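Lipoprotein, putative (Bacillus anthracis, PDB 4O4A) is of unknown function but, as a putative lipoprotein, is probably anchored at the cell surface and may bind lipid. Local coordinates at residues B[85-90]-B[99-104]; B[123-128]-B[146-151]. One frame throughout, in Å; residues are numbered along the deposited sequence.

Contact 1 joins strand 86-90 of one sheet to the loop 99-104 that leads into strand 104-114 of the other. Contact 2 joins strand 117-126 of that second sheet to the start of helix 149-166. Both are partly buried. In contact 1, Tyr-87 and Ile-104, both buried, pack apolar surfaces, and a backbone hydrogen bond and a bridging water join Tyr-87 to Ile-99. Contact 2 is smaller and polar, with a water between Glu-125, its one buried touching residue, and a histidine. The centres of contacts 1 and 2 are 16 Å apart. The two meet where Ile-104 CD1 packs on Val-126 CG2 at 3.7 Å, and where Cys-103 O probably accepts a hydrogen bond from Thr-127 N.

Contact 1 (B[85-90]-B[99-104])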
loop_
_atom_site.group_PDB
_atom_site.type_symbol
_atom_site.label_atom_id
_atom_site.label_comp_id
_atom_site.label_asym_id
_atom_site.label_seq_id
_atom_site.Cartn_x
_atom_site.Cartn_y
_atom_site.Cartn_z
ATOM N N ASP B 85 -0.518 28.355 -25.708
ATOM C CA ASP B 85 0.748 27.826 -25.223
ATOM C C ASP B 85 1.243 26.641 -26.049
ATOM O O ASP B 85 0.458 25.942 -26.668
ATOM C CB ASP B 85 0.608 27.389 -23.767
ATOM C CG ASP B 85 0.149 28.520 -22.848
ATOM O OD1 ASP B 85 0.456 29.710 -23.126
ATOM O OD2 ASP B 85 -0.501 28.198 -21.827
ATOM N N LEU B 86 2.557 26.449 -26.066
ATOM C CA LEU B 86 3.198 25.340 -26.766
ATOM C C LEU B 86 3.980 24.515 -25.754
ATOM O O LEU B 86 4.525 25.051 -24.786
ATOM C CB LEU B 86 4.130 25.858 -27.845
ATOM C CG LEU B 86 3.448 26.659 -28.959
ATOM C CD1 LEU B 86 4.475 27.264 -29.894
ATOM C CD2 LEU B 86 2.466 25.779 -29.733
ATOM N N TYR B 87 4.010 23.208 -25.956
ATOM C CA TYR B 87 4.686 22.309 -25.034
ATOM C C TYR B 87 5.699 21.453 -25.780
ATOM O O TYR B 87 5.456 21.001 -26.898
ATOM C CB TYR B 87 3.658 21.429 -24.319
ATOM C CG TYR B 87 2.498 22.201 -23.712
ATOM C CD1 TYR B 87 2.541 22.658 -22.405
ATOM C CD2 TYR B 87 1.356 22.454 -24.444
ATOM C CE1 TYR B 87 1.488 23.366 -21.836
ATOM C CE2 TYR B 87 0.290 23.152 -23.891
ATOM C CZ TYR B 87 0.364 23.609 -22.584
ATOM O OH TYR B 87 -0.686 24.328 -22.028
ATOM N N TYR B 88 6.860 21.260 -25.174
ATOM C CA TYR B 88 7.884 20.448 -25.779
ATOM C C TYR B 88 8.611 19.661 -24.736
ATOM O O TYR B 88 8.644 20.055 -23.569
ATOM C CB TYR B 88 8.935 21.319 -26.435
ATOM C CG TYR B 88 8.462 22.254 -27.511
ATOM C CD1 TYR B 88 8.011 23.512 -27.201
ATOM C CD2 TYR B 88 8.552 21.911 -28.850
ATOM C CE1 TYR B 88 7.630 24.386 -28.191
ATOM C CE2 TYR B 88 8.170 22.786 -29.840
ATOM C CZ TYR B 88 7.712 24.013 -29.502
ATOM O OH TYR B 88 7.321 24.875 -30.491
ATOM N N THR B 89 9.195 18.546 -25.158
ATOM C CA THR B 89 10.089 17.796 -24.292
ATOM C C THR B 89 11.483 18.133 -24.817
ATOM O O THR B 89 11.632 18.477 -25.992
ATOM C CB THR B 89 9.910 16.282 -24.377
ATOM O OG1 THR B 89 9.940 15.882 -25.755
ATOM C CG2 THR B 89 8.619 15.858 -23.769
ATOM N N VAL B 90 12.499 18.034 -23.973
ATOM C CA VAL B 90 13.845 18.336 -24.415
ATOM C C VAL B 90 14.857 17.298 -23.952
ATOM O O VAL B 90 14.826 16.867 -22.807
ATOM C CB VAL B 90 14.321 19.701 -23.898
ATOM C CG1 VAL B 90 15.661 20.051 -24.533
ATOM C CG2 VAL B 90 13.324 20.812 -24.185
ATOM N N ILE B 99 4.956 18.210 -28.156
ATOM C CA ILE B 99 4.064 17.200 -27.626
ATOM C C ILE B 99 2.656 17.743 -27.761
ATOM O O ILE B 99 2.427 18.956 -27.738
ATOM C CB ILE B 99 4.391 16.785 -26.189
ATOM C CG1 ILE B 99 4.433 17.993 -25.284
ATOM C CG2 ILE B 99 5.724 16.053 -26.128
ATOM C CD1 ILE B 99 4.434 17.638 -23.816
ATOM N N ASP B 100 1.711 16.844 -27.946
ATOM C CA ASP B 100 0.338 17.260 -28.105
ATOM C C ASP B 100 -0.255 17.817 -26.806
ATOM O O ASP B 100 0.080 17.354 -25.734
ATOM C CB ASP B 100 -0.520 16.075 -28.553
ATOM C CG ASP B 100 -0.140 15.553 -29.924
ATOM O OD1 ASP B 100 0.175 16.377 -30.808
ATOM O OD2 ASP B 100 -0.185 14.316 -30.126
ATOM N N SER B 101 -1.171 18.776 -26.913
ATOM C CA SER B 101 -1.855 19.303 -25.727
ATOM C C SER B 101 -2.585 18.205 -24.939
ATOM O O SER B 101 -2.812 18.340 -23.764
ATOM C CB SER B 101 -2.836 20.387 -26.119
ATOM O OG SER B 101 -2.147 21.540 -26.586
ATOM N N SER B 102 -2.978 17.118 -25.600
ATOM C CA SER B 102 -3.646 16.008 -24.915
ATOM C C SER B 102 -2.710 15.335 -23.909
ATOM O O SER B 102 -3.143 14.482 -23.126
ATOM C CB SER B 102 -4.177 15.002 -25.933
ATOM O OG SER B 102 -3.144 14.548 -26.774
ATOM N N CYS B 103 -1.422 15.672 -23.958
ATOM C CA CYS B 103 -0.435 15.080 -23.038
ATOM C C CYS B 103 -0.241 15.962 -21.842
ATOM O O CYS B 103 0.562 15.658 -20.964
ATOM C CB CYS B 103 0.916 14.934 -23.718
ATOM S SG CYS B 103 0.903 13.986 -25.237
ATOM N N ILE B 104 -0.990 17.054 -21.806
ATOM C CA ILE B 104 -0.886 18.015 -20.758
ATOM C C ILE B 104 -2.216 18.240 -20.069
ATOM O O ILE B 104 -3.251 18.338 -20.719
ATOM C CB ILE B 104 -0.410 19.358 -21.346
ATOM C CG1 ILE B 104 1.024 19.243 -21.907
ATOM C CG2 ILE B 104 -0.438 20.448 -20.289
ATOM C CD1 ILE B 104 2.071 18.927 -20.861
HETATM O O HOH W 1 2.660 21.784 -28.092
#
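Tyr-87 is the centre of this contact and meets Ile-99 and Ile-104 at different points. Ile-104 lies over one face of its ring. Ile-104 CG1 stands 3.9 Å from the centroid of the Tyr-87 ring, 18° off the normal, a CH-pi contact. Ile-104 CG2 reaches farther along the ring and lies 3.8 Å from Tyr-87 CE1. Both branches of the isoleucine therefore follow the ring from its root toward its hydroxyl end. Ile-99 packs at the root of the tyrosine side chain. Its CG1 is 3.7 Å from Tyr-87 CB. Ile-99 CG1 sits between its own backbone N and carbonyl carbon (chi1 55°). Ile-99 CG2, anti to the carbonyl carbon, meets Thr-89 CG2 at 3.7 Å, the two side chains crossing at about a right angle.

Strand 86-90 belongs to a mixed five-stranded sheet and runs antiparallel to strand 96-98, which Ile-99 directly follows. The pairing extends to Ile-99, whose N donates to Tyr-87 O at 3.1 Å. The N-H is nearly straight on the oxygen (165°), but the donor stands above the carbonyl plane. In place of a direct return bond, a water accepts from Tyr-87 N at 2.9 Å and donates to Ile-99 O. The chain then turns through the short 3-10 segment 101-103, and Ile-104 begins strand 104-114 of the four-stranded sheet. Beyond the contact, the Tyr-87 ring also meets that of Tyr-32, the planes nearly parallel. Ile-104 packs further on Leu-124 of strand 117-126. Cys-103, at the end of the turn, is tied to Cys-131 by a disulfide. Ser-101 OG approaches the Tyr-87 ring obliquely, 4.0 Å from CE2.

Contact 2 (B[123-128]-B[146-151]); sequences NLEVTR and QEHPAE
A helix N-cap faces a strand of the four-stranded mixed sheet in this contact. His-148 is the N-cap residue of helix 149-166, and Glu-125 and Asn-123 lie on strand 117-126. The cap is made by the imidazole: Ala-150 N donates to His-148 ND1 at 3.2 Å, with an N-H...acceptor angle of 165°. The donor lies close to the ring plane, 15° out of it. This bond satisfies an amide of the first helical turn and helps fix the rotation of the ring. Accepting at ND1 is consistent with a proton on NE2. With CG anti to the backbone N (chi1 -167°), the ring turns its NE2 edge toward the strand. Pro-149 CD lies over one face of the ring.

Glu-125 approaches that edge near the ring plane, on an extended side chain. Its OE1 stays 4.5 Å from His-148 NE2, too far for a direct bond, and a water fills the step. The other carboxylate oxygen, Glu-125 OE2, forms a salt bridge with Arg-140. This cation would probably favour the charged form of the glutamate.

Asn-123 makes the second, looser touch. Its ND2 is engaged elsewhere, donating to Ser-108 OG on strand 104-114. The neighbouring strand 40-45 brings Asp-41 against His-148, Pro-149 and Ala-150. Asn-123 OD1 faces the methyl of Ala-150, 4.4 Å from CB. The bridging water donates to Glu-125 OE1 at 2.6 Å and lies in the imidazole plane, 3.2 Å from His-148 NE2.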
loop_
_atom_site.group_PDB
_atom_site.type_symbol
_atom_site.label_atom_id
_atom_site.label_comp_id
_atom_site.label_asym_id
_atom_site.label_seq_id
_atom_site.Cartn_x
_atom_site.Cartn_y
_atom_site.Cartn_z
ATOM N N ASN B 123 -0.163 24.657 -11.496
ATOM C CA ASN B 123 -0.046 23.218 -11.411
ATOM C C ASN B 123 -0.440 22.592 -12.713
ATOM O O ASN B 123 -1.559 22.787 -13.196
ATOM C CB ASN B 123 -0.942 22.679 -10.314
ATOM C CG ASN B 123 -0.366 22.876 -8.951
ATOM O OD1 ASN B 123 0.691 22.346 -8.655
ATOM N ND2 ASN B 123 -1.080 23.604 -8.090
ATOM N N LEU B 124 0.490 21.867 -13.308
ATOM C CA LEU B 124 0.227 21.159 -14.533
ATOM C C LEU B 124 0.689 19.746 -14.342
ATOM O O LEU B 124 1.353 19.420 -13.376
ATOM C CB LEU B 124 0.989 21.737 -15.713
ATOM C CG LEU B 124 0.673 23.156 -16.144
ATOM C CD1 LEU B 124 1.584 24.083 -15.371
ATOM C CD2 LEU B 124 0.920 23.331 -17.634
ATOM N N GLU B 125 0.360 18.915 -15.307
ATOM C CA GLU B 125 0.717 17.535 -15.249
ATOM C C GLU B 125 0.988 17.088 -16.657
ATOM O O GLU B 125 0.281 17.478 -17.595
ATOM C CB GLU B 125 -0.434 16.764 -14.633
ATOM C CG GLU B 125 -0.162 15.306 -14.395
ATOM C CD GLU B 125 -1.338 14.578 -13.779
ATOM O OE1 GLU B 125 -2.263 15.229 -13.252
ATOM O OE2 GLU B 125 -1.335 13.331 -13.828
ATOM N N VAL B 126 2.003 16.258 -16.818
ATOM C CA VAL B 126 2.360 15.767 -18.137
ATOM C C VAL B 126 2.391 14.263 -18.122
ATOM O O VAL B 126 2.635 13.638 -17.069
ATOM C CB VAL B 126 3.742 16.293 -18.567
ATOM C CG1 VAL B 126 4.841 15.812 -17.621
ATOM C CG2 VAL B 126 4.069 15.878 -19.983
ATOM N N THR B 127 2.163 13.683 -19.296
ATOM C CA THR B 127 2.241 12.237 -19.479
ATOM C C THR B 127 2.902 11.926 -20.816
ATOM O O THR B 127 2.895 12.755 -21.748
ATOM C CB THR B 127 0.850 11.570 -19.462
ATOM O OG1 THR B 127 0.976 10.158 -19.583
ATOM C CG2 THR B 127 -0.013 12.075 -20.598
ATOM N N ARG B 128 3.504 10.742 -20.885
ATOM C CA ARG B 128 4.097 10.227 -22.119
ATOM C C ARG B 128 3.302 8.979 -22.485
ATOM O O ARG B 128 3.048 8.693 -23.651
ATOM C CB ARG B 128 5.531 9.844 -21.874
ATOM C CG ARG B 128 6.352 10.963 -21.250
ATOM C CD ARG B 128 7.591 10.440 -20.520
ATOM N NE ARG B 128 8.297 9.379 -21.233
ATOM C CZ ARG B 128 9.123 8.537 -20.620
ATOM N NH1 ARG B 128 9.292 8.611 -19.307
ATOM N NH2 ARG B 128 9.748 7.596 -21.304
ATOM N N GLN B 146 -6.359 9.772 -0.157
ATOM C CA GLN B 146 -5.045 10.366 -0.141
ATOM C C GLN B 146 -5.017 11.751 -0.774
ATOM O O GLN B 146 -5.744 12.031 -1.700
ATOM C CB GLN B 146 -4.111 9.445 -0.914
ATOM C CG GLN B 146 -2.776 10.053 -1.256
ATOM C CD GLN B 146 -1.955 9.197 -2.205
ATOM O OE1 GLN B 146 -1.281 9.729 -3.087
ATOM N NE2 GLN B 146 -2.010 7.879 -2.041
ATOM N N GLU B 147 -4.148 12.610 -0.265
ATOM C CA GLU B 147 -3.975 13.940 -0.808
ATOM C C GLU B 147 -3.333 13.721 -2.185
ATOM O O GLU B 147 -2.683 12.693 -2.445
ATOM C CB GLU B 147 -3.072 14.791 0.086
ATOM C CG GLU B 147 -1.612 14.379 0.041
ATOM C CD GLU B 147 -0.723 15.202 0.958
ATOM O OE1 GLU B 147 -1.203 16.200 1.570
ATOM O OE2 GLU B 147 0.470 14.844 1.048
ATOM N N HIS B 148 -3.500 14.685 -3.069
ATOM C CA HIS B 148 -2.915 14.556 -4.390
ATOM C C HIS B 148 -1.395 14.737 -4.253
ATOM O O HIS B 148 -0.943 15.635 -3.534
ATOM C CB HIS B 148 -3.504 15.587 -5.330
ATOM C CG HIS B 148 -3.186 15.335 -6.765
ATOM N ND1 HIS B 148 -1.974 15.660 -7.329
ATOM C CD2 HIS B 148 -3.936 14.805 -7.760
ATOM C CE1 HIS B 148 -1.983 15.333 -8.607
ATOM N NE2 HIS B 148 -3.165 14.821 -8.897
ATOM N N PRO B 149 -0.598 13.897 -4.947
ATOM C CA PRO B 149 0.870 13.965 -4.879
ATOM C C PRO B 149 1.473 15.345 -5.107
ATOM O O PRO B 149 2.570 15.625 -4.632
ATOM C CB PRO B 149 1.303 13.017 -5.982
ATOM C CG PRO B 149 0.217 12.002 -6.030
ATOM C CD PRO B 149 -1.046 12.769 -5.782
ATOM N N ALA B 150 0.758 16.197 -5.822
ATOM C CA ALA B 150 1.207 17.563 -6.109
ATOM C C ALA B 150 1.227 18.440 -4.871
ATOM O O ALA B 150 1.963 19.434 -4.831
ATOM C CB ALA B 150 0.321 18.195 -7.171
ATOM N N GLU B 151 0.404 18.087 -3.882
ATOM C CA GLU B 151 0.363 18.823 -2.626
ATOM C C GLU B 151 1.687 18.698 -1.933
ATOM O O GLU B 151 2.213 19.691 -1.425
ATOM C CB GLU B 151 -0.739 18.305 -1.691
ATOM C CG GLU B 151 -2.145 18.602 -2.178
ATOM C CD GLU B 151 -2.470 20.090 -2.198
ATOM O OE1 GLU B 151 -1.775 20.890 -1.525
ATOM O OE2 GLU B 151 -3.439 20.468 -2.886
HETATM O O HOH W 2 -3.586 13.565 -11.838
#